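Local atomic coordinates of carbamate kinase (PDB entry 4AXS), a protein that probably catalyses the reversible transfer of phosphate from carbamoyl phosphate to ADP, yielding ATP and carbamate, as carbamate kinases of the amino acid kinase family do. Residues Ile196-Asn199 / Val200-Gly203; Ala253-Tyr256 / Val257-Asp260; Val274-Leu277 / Asn278-Asn282. One frame throughout, in Å; residues are numbered along the deposited sequence.

In the fold
The three contacts are local ones, met in order along one amino acid kinase fold. Contact 1, at the end of helix 193-201, lies at the interface with the second subunit, its centre 34 Å from the centre of either other contact. Contacts 2 and 3 are neighbours, with centres 15 Å apart: Val-259 CG1 packs 3.7 Å from Phe-280 CD1 of helix 274-282. Contact 2 begins beside a sulfate ion, probably from the crystallisation liquor, also hydrogen-bonded to Thr-252 and Asn-34. Asn-34 belongs to the glycine-rich Gly-Gly-Asn loop after strand 27-31, so the sulfate may mark a phosphate position of the active site. Contact 1 lies far from it, its nearest atoms about 25 Å from contact 2.

Contact 1 of 3, residues Ile196-Asn199 / Val200-Gly203; sequences IKQN and VNNG
Ile-196 O, Lys-197 O and Gln-198 O accept the backbone N-H of Val-200, Asn-201 and Asn-202 in the last i to i+4 bonds of helix 193-201, and Asn-202 is where the chain leaves helical geometry. This is the C-terminal turn of a helix at the interface with the second subunit. The closing bond, Asn-202 N to Gln-198 O, is 2.9 Å long and fairly straight, with an N-H...O angle of 161°. Asn-201 N also makes a weak second bond to Gln-198 O.

Among the side chains, the bent chain of Lys-197 slants past the amide of Asn-201, Lys-197 CD lying 3.6 Å from Asn-201 ND2; its NZ goes on to a weak hydrogen bond with Ala-242 O. Val-200 has CG1 anti to its backbone N (chi1 -180°), which leaves Val-200 CG2 beside that nitrogen, 3.2 Å from Ile-196 O. The buried Asn-199 hydrogen-bonds through OD1 to ND2 of Asn-199 of the second subunit, and Gln-198 and Asn-202 exchange weak bonds with Asn-202 and Gln-198 of that subunit. Asn-202 ND2 ends 2.9 Å from Gln-198 O, but the angle is too poor for a hydrogen bond.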
loop_
_atom_site.group_PDB
_atom_site.type_symbol
_atom_site.label_atom_id
_atom_site.label_comp_id
_atom_site.label_asym_id
_atom_site.label_seq_id
_atom_site.Cartn_x
_atom_site.Cartn_y
_atom_site.Cartn_z
ATOM N N ILE A 196 -8.839 5.347 -10.102
ATOM C CA ILE A 196 -7.981 4.318 -10.656
ATOM C C ILE A 196 -8.164 4.195 -12.167
ATOM O O ILE A 196 -7.186 4.132 -12.908
ATOM C CB ILE A 196 -8.230 2.942 -10.020
ATOM C CG1 ILE A 196 -8.338 3.046 -8.504
ATOM C CG2 ILE A 196 -7.101 1.984 -10.374
ATOM C CD1 ILE A 196 -8.712 1.720 -7.861
ATOM N N LYS A 197 -9.404 4.159 -12.638
ATOM C CA LYS A 197 -9.613 4.011 -14.077
ATOM C C LYS A 197 -8.998 5.182 -14.825
ATOM O O LYS A 197 -8.431 5.012 -15.901
ATOM C CB LYS A 197 -11.099 3.835 -14.442
ATOM C CG LYS A 197 -11.331 3.091 -15.785
ATOM C CD LYS A 197 -11.683 4.036 -16.937
ATOM C CE LYS A 197 -13.197 4.140 -17.110
ATOM N NZ LYS A 197 -13.930 4.199 -15.804
ATOM N N GLN A 198 -9.086 6.370 -14.244
ATOM C CA GLN A 198 -8.452 7.531 -14.857
ATOM C C GLN A 198 -6.932 7.404 -14.975
ATOM O O GLN A 198 -6.369 7.710 -16.023
ATOM C CB GLN A 198 -8.823 8.814 -14.129
ATOM C CG GLN A 198 -8.501 10.062 -14.925
ATOM C CD GLN A 198 -9.631 11.078 -14.869
ATOM O OE1 GLN A 198 -10.755 10.791 -15.295
ATOM N NE2 GLN A 198 -9.342 12.272 -14.337
ATOM N N ASN A 199 -6.256 6.959 -13.920
ATOM C CA ASN A 199 -4.823 6.715 -14.044
ATOM C C ASN A 199 -4.516 5.734 -15.179
ATOM O O ASN A 199 -3.489 5.843 -15.849
ATOM C CB ASN A 199 -4.227 6.226 -12.722
ATOM C CG ASN A 199 -4.095 7.341 -11.692
ATOM O OD1 ASN A 199 -4.723 7.302 -10.636
ATOM N ND2 ASN A 199 -3.279 8.338 -12.000
ATOM N N VAL A 200 -5.416 4.777 -15.386
ATOM C CA VAL A 200 -5.298 3.821 -16.487
ATOM C C VAL A 200 -5.564 4.486 -17.831
ATOM O O VAL A 200 -5.043 4.057 -18.859
ATOM C CB VAL A 200 -6.296 2.675 -16.354
ATOM C CG1 VAL A 200 -6.128 1.719 -17.512
ATOM C CG2 VAL A 200 -6.114 1.959 -15.027
ATOM N N ASN A 201 -6.389 5.529 -17.812
ATOM C CA ASN A 201 -6.643 6.326 -19.001
ATOM C C ASN A 201 -5.373 7.046 -19.416
ATOM O O ASN A 201 -4.997 7.037 -20.585
ATOM C CB ASN A 201 -7.773 7.314 -18.746
ATOM C CG ASN A 201 -9.111 6.630 -18.565
ATOM O OD1 ASN A 201 -9.956 7.104 -17.809
ATOM N ND2 ASN A 201 -9.310 5.502 -19.254
ATOM N N ASN A 202 -4.705 7.667 -18.451
ATOM C CA ASN A 202 -3.333 8.084 -18.680
ATOM C C ASN A 202 -2.580 6.795 -18.984
ATOM O O ASN A 202 -3.151 5.710 -18.922
ATOM C CB ASN A 202 -2.742 8.746 -17.443
ATOM C CG ASN A 202 -3.618 9.852 -16.880
ATOM O OD1 ASN A 202 -3.157 10.675 -16.078
ATOM N ND2 ASN A 202 -4.881 9.877 -17.281
ATOM N N GLY A 203 -1.300 6.888 -19.300
ATOM C CA GLY A 203 -0.546 5.676 -19.563
ATOM C C GLY A 203 0.062 5.089 -18.303
ATOM O O GLY A 203 1.133 4.485 -18.342
#

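Contact 2 of 3, residues Ala253-Tyr256 / Val257-Asp260; sequences AVDY and VYVD. With SO4 (sulfate ion), chain C.
Asp-255 and Tyr-258 meet over an irregular run of backbone: Ala-253 to Tyr-256 form a loop after strand 247-251, and the chain then extends into strand 258-259, one arm of a small two-stranded antiparallel sheet. Asp-255 alone of Val-254, Asp-255 and Tyr-256 has helical phi/psi, a kink between two extended residues, and this bend brings the aspartate near the tyrosine three residues on.

The carboxylate of Asp-255 is split between two weak bonds. Asp-255 OD1 takes the N-H of Tyr-256 N at 2.8 Å, with a bent N-H...O angle of 133°, and Asp-255 OD2 weakly accepts Tyr-258 OH at 3.4 Å. With chi1 at 54°, CG sits between the backbone N and the carbonyl carbon, which lets OD1 fold back onto the next amide. The two side chains cross at about a right angle, and the carboxylate plane is turned 37° from the ring of Tyr-258. Asp-255 OD1 lies at the edge of the Tyr-258 ring, in its plane, 3.7 Å from Tyr-258 CE1.

Tyr-258 also runs beside the residue two places back: Tyr-258 CD1 comes within 3.2 Å of Tyr-256 O, which lies obliquely to the ring, and Tyr-258 CE1 lies 3.9 Å from Tyr-256 CB. The hydroxyl comes obliquely to the ring of Tyr-256, where Tyr-258 OH lies 3.9 Å from Tyr-256 CD2. At the start of the loop, Ala-253 N makes a weak bond to sulfate O1, 3.5 Å away.

Val-257 and Val-259 share backbone hydrogen bonds with Leu-269 and Lys-267 respectively, and Val-257 N also bonds to Thr-328 OG1. Tyr-258 meets Phe-261 edge-to-face, the Val-257 side chain packs on Leu-269 and Phe-286, and both tyrosines rest on Ala-268 of strand 267-268.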
loop_
_atom_site.group_PDB
_atom_site.type_symbol
_atom_site.label_atom_id
_atom_site.label_comp_id
_atom_site.label_asym_id
_atom_site.label_seq_id
_atom_site.Cartn_x
_atom_site.Cartn_y
_atom_site.Cartn_z
ATOM N N ALA A 253 -0.892 -22.327 -13.027
ATOM C CA ALA A 253 0.172 -23.283 -13.328
ATOM C C ALA A 253 -0.215 -24.363 -14.333
ATOM O O ALA A 253 0.282 -25.484 -14.244
ATOM C CB ALA A 253 0.681 -23.927 -12.041
ATOM N N VAL A 254 -1.089 -24.034 -15.283
ATOM C CA VAL A 254 -1.501 -25.006 -16.297
ATOM C C VAL A 254 -1.398 -24.451 -17.711
ATOM O O VAL A 254 -1.607 -23.266 -17.941
ATOM C CB VAL A 254 -2.952 -25.508 -16.076
ATOM C CG1 VAL A 254 -3.146 -26.002 -14.642
ATOM C CG2 VAL A 254 -3.969 -24.422 -16.435
ATOM N N ASP A 255 -1.079 -25.320 -18.660
ATOM C CA ASP A 255 -1.054 -24.942 -20.074
ATOM C C ASP A 255 -2.468 -24.793 -20.653
ATOM O O ASP A 255 -2.726 -23.899 -21.466
ATOM C CB ASP A 255 -0.246 -25.958 -20.878
ATOM C CG ASP A 255 -0.737 -27.382 -20.676
ATOM O OD1 ASP A 255 -1.408 -27.638 -19.644
ATOM O OD2 ASP A 255 -0.459 -28.243 -21.553
ATOM N N TYR A 256 -3.374 -25.672 -20.222
ATOM C CA TYR A 256 -4.793 -25.593 -20.582
ATOM C C TYR A 256 -5.645 -26.036 -19.406
ATOM O O TYR A 256 -5.186 -26.805 -18.544
ATOM C CB TYR A 256 -5.115 -26.504 -21.776
ATOM C CG TYR A 256 -4.246 -26.260 -22.980
ATOM C CD1 TYR A 256 -4.596 -25.311 -23.933
ATOM C CD2 TYR A 256 -3.070 -26.970 -23.157
ATOM C CE1 TYR A 256 -3.797 -25.078 -25.034
ATOM C CE2 TYR A 256 -2.263 -26.750 -24.253
ATOM C CZ TYR A 256 -2.628 -25.804 -25.189
ATOM O OH TYR A 256 -1.817 -25.589 -26.277
ATOM N N VAL A 257 -6.889 -25.571 -19.361
ATOM C CA VAL A 257 -7.824 -26.176 -18.426
ATOM C C VAL A 257 -8.400 -27.423 -19.091
ATOM O O VAL A 257 -8.855 -27.382 -20.228
ATOM C CB VAL A 257 -8.934 -25.208 -17.937
ATOM C CG1 VAL A 257 -8.815 -23.844 -18.624
ATOM C CG2 VAL A 257 -10.344 -25.839 -18.100
ATOM N N TYR A 258 -8.343 -28.541 -18.384
ATOM C CA TYR A 258 -8.798 -29.803 -18.939
ATOM C C TYR A 258 -10.204 -30.164 -18.466
ATOM O O TYR A 258 -10.671 -29.686 -17.429
ATOM C CB TYR A 258 -7.799 -30.918 -18.618
ATOM C CG TYR A 258 -6.517 -30.820 -19.422
ATOM C CD1 TYR A 258 -5.527 -29.909 -19.081
ATOM C CD2 TYR A 258 -6.300 -31.633 -20.532
ATOM C CE1 TYR A 258 -4.358 -29.811 -19.814
ATOM C CE2 TYR A 258 -5.128 -31.543 -21.271
ATOM C CZ TYR A 258 -4.162 -30.626 -20.906
ATOM O OH TYR A 258 -2.992 -30.523 -21.637
ATOM N N VAL A 259 -10.890 -30.978 -19.260
ATOM C CA VAL A 259 -12.122 -31.608 -18.806
ATOM C C VAL A 259 -11.924 -33.129 -18.805
ATOM O O VAL A 259 -11.123 -33.654 -19.574
ATOM C CB VAL A 259 -13.372 -31.155 -19.627
ATOM C CG1 VAL A 259 -13.776 -29.724 -19.236
ATOM C CG2 VAL A 259 -13.119 -31.264 -21.137
ATOM N N ASP A 260 -12.617 -33.819 -17.906
ATOM C CA ASP A 260 -12.508 -35.271 -17.805
ATOM C C ASP A 260 -11.086 -35.719 -17.522
ATOM O O ASP A 260 -10.650 -36.739 -18.044
ATOM C CB ASP A 260 -12.978 -35.939 -19.103
ATOM C CG ASP A 260 -14.480 -35.850 -19.306
ATOM O OD1 ASP A 260 -15.238 -36.015 -18.323
ATOM O OD2 ASP A 260 -14.898 -35.616 -20.462
HETATM S S SO4 C . -2.592 -20.748 -8.917
HETATM O O1 SO4 C . -2.763 -21.194 -10.296
HETATM O O2 SO4 C . -1.288 -21.231 -8.455
HETATM O O3 SO4 C . -2.664 -19.288 -8.877
HETATM O O4 SO4 C . -3.663 -21.293 -8.074
#

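Contact 3 of 3, residues Val274-Leu277 / Asn278-Asn282; sequences VKAL and NNFIN
Asn-278 N binds Val-274 O, and Phe-280 N binds Ala-276 O, each at 2.8 Å in regular i to i+4 bonds of helix 274-282. The Phe-280 bond is nearly straight, with an N-H...O angle of 171°, and both donors lie almost in line with the C=O they meet. At the start of the helix, Asp-273 OD1 accepts the backbone N-H of Ala-276, as an N-cap residue does.

Outward from the backbone, Val-274 and Asn-278 run side by side, pointing the same way, one turn apart. Both also touch Met-299 of helix 292-302, as do Leu-277 and Ile-281, which makes this the face turned to that helix.

Leu-277 joins this face to the ring of Phe-280. The phenylalanine CG is anti to the carbonyl carbon (chi1 -73°), lying beside the backbone N, and the ring thereby leans back over the preceding turn. Ala-276 CB lies 4.2 Å from Phe-280 CE2. Leu-277, whose chain crosses Phe-280 at a slant, is buried and also packs on Val-272 and Phe-286. Its methyl Leu-277 CD1 lies in the plane of the Phe-280 ring and meets its edge, 3.8 Å from Phe-280 CD2.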
loop_
_atom_site.group_PDB
_atom_site.type_symbol
_atom_site.label_atom_id
_atom_site.label_comp_id
_atom_site.label_asym_id
_atom_site.label_seq_id
_atom_site.Cartn_x
_atom_site.Cartn_y
_atom_site.Cartn_z
ATOM N N VAL A 274 -19.343 -19.586 -22.522
ATOM C CA VAL A 274 -20.074 -19.628 -21.266
ATOM C C VAL A 274 -21.041 -20.794 -21.272
ATOM O O VAL A 274 -21.106 -21.570 -20.306
ATOM C CB VAL A 274 -20.850 -18.299 -21.054
ATOM C CG1 VAL A 274 -21.376 -18.183 -19.630
ATOM C CG2 VAL A 274 -19.966 -17.117 -21.417
ATOM N N LYS A 275 -21.786 -20.914 -22.370
ATOM C CA LYS A 275 -22.729 -22.015 -22.560
ATOM C C LYS A 275 -22.107 -23.360 -22.191
ATOM O O LYS A 275 -22.673 -24.110 -21.395
ATOM C CB LYS A 275 -23.248 -22.042 -24.008
ATOM C CG LYS A 275 -24.326 -23.086 -24.272
ATOM C CD LYS A 275 -24.659 -23.220 -25.768
ATOM C CE LYS A 275 -25.393 -24.553 -26.053
ATOM N NZ LYS A 275 -25.916 -24.649 -27.445
ATOM N N ALA A 276 -20.938 -23.666 -22.750
ATOM C CA ALA A 276 -20.287 -24.955 -22.472
ATOM C C ALA A 276 -19.743 -25.021 -21.044
ATOM O O ALA A 276 -19.918 -26.026 -20.342
ATOM C CB ALA A 276 -19.184 -25.223 -23.474
ATOM N N LEU A 277 -19.083 -23.943 -20.615
ATOM C CA LEU A 277 -18.542 -23.888 -19.259
ATOM C C LEU A 277 -19.628 -24.168 -18.245
ATOM O O LEU A 277 -19.400 -24.850 -17.250
ATOM C CB LEU A 277 -17.882 -22.550 -18.979
ATOM C CG LEU A 277 -16.384 -22.485 -19.293
ATOM C CD1 LEU A 277 -15.740 -23.851 -19.159
ATOM C CD2 LEU A 277 -16.127 -21.920 -20.659
ATOM N N ASN A 278 -20.828 -23.680 -18.518
ATOM C CA ASN A 278 -21.960 -23.976 -17.640
ATOM C C ASN A 278 -22.289 -25.468 -17.491
ATOM O O ASN A 278 -22.542 -25.949 -16.384
ATOM C CB ASN A 278 -23.184 -23.130 -18.025
ATOM C CG ASN A 278 -23.057 -21.685 -17.529
ATOM O OD1 ASN A 278 -23.216 -20.730 -18.293
ATOM N ND2 ASN A 278 -22.730 -21.528 -16.245
ATOM N N ASN A 279 -22.257 -26.201 -18.599
ATOM C CA ASN A 279 -22.406 -27.650 -18.544
ATOM C C ASN A 279 -21.222 -28.307 -17.846
ATOM O O ASN A 279 -21.398 -29.103 -16.914
ATOM C CB ASN A 279 -22.588 -28.224 -19.946
ATOM C CG ASN A 279 -23.821 -27.681 -20.626
ATOM O OD1 ASN A 279 -24.878 -27.572 -20.002
ATOM N ND2 ASN A 279 -23.696 -27.325 -21.907
ATOM N N PHE A 280 -20.016 -27.969 -18.290
ATOM C CA PHE A 280 -18.820 -28.498 -17.649
ATOM C C PHE A 280 -18.902 -28.318 -16.133
ATOM O O PHE A 280 -18.525 -29.208 -15.362
ATOM C CB PHE A 280 -17.567 -27.812 -18.197
ATOM C CG PHE A 280 -17.198 -28.238 -19.587
ATOM C CD1 PHE A 280 -17.387 -29.562 -20.001
ATOM C CD2 PHE A 280 -16.634 -27.331 -20.478
ATOM C CE1 PHE A 280 -17.035 -29.976 -21.299
ATOM C CE2 PHE A 280 -16.276 -27.734 -21.771
ATOM C CZ PHE A 280 -16.481 -29.063 -22.183
ATOM N N ILE A 281 -19.407 -27.161 -15.715
ATOM C CA ILE A 281 -19.556 -26.836 -14.300
ATOM C C ILE A 281 -20.644 -27.691 -13.649
ATOM O O ILE A 281 -20.515 -28.115 -12.498
ATOM C CB ILE A 281 -19.897 -25.340 -14.121
ATOM C CG1 ILE A 281 -18.706 -24.470 -14.526
ATOM C CG2 ILE A 281 -20.339 -25.047 -12.689
ATOM C CD1 ILE A 281 -19.034 -23.008 -14.635
ATOM N N ASN A 282 -21.722 -27.934 -14.388
ATOM C CA ASN A 282 -22.776 -28.836 -13.927
ATOM C C ASN A 282 -22.230 -30.208 -13.557
ATOM O O ASN A 282 -22.667 -30.827 -12.577
ATOM C CB ASN A 282 -23.861 -29.002 -14.995
ATOM C CG ASN A 282 -24.746 -27.776 -15.126
ATOM O OD1 ASN A 282 -24.532 -26.762 -14.445
ATOM N ND2 ASN A 282 -25.752 -27.862 -16.008
#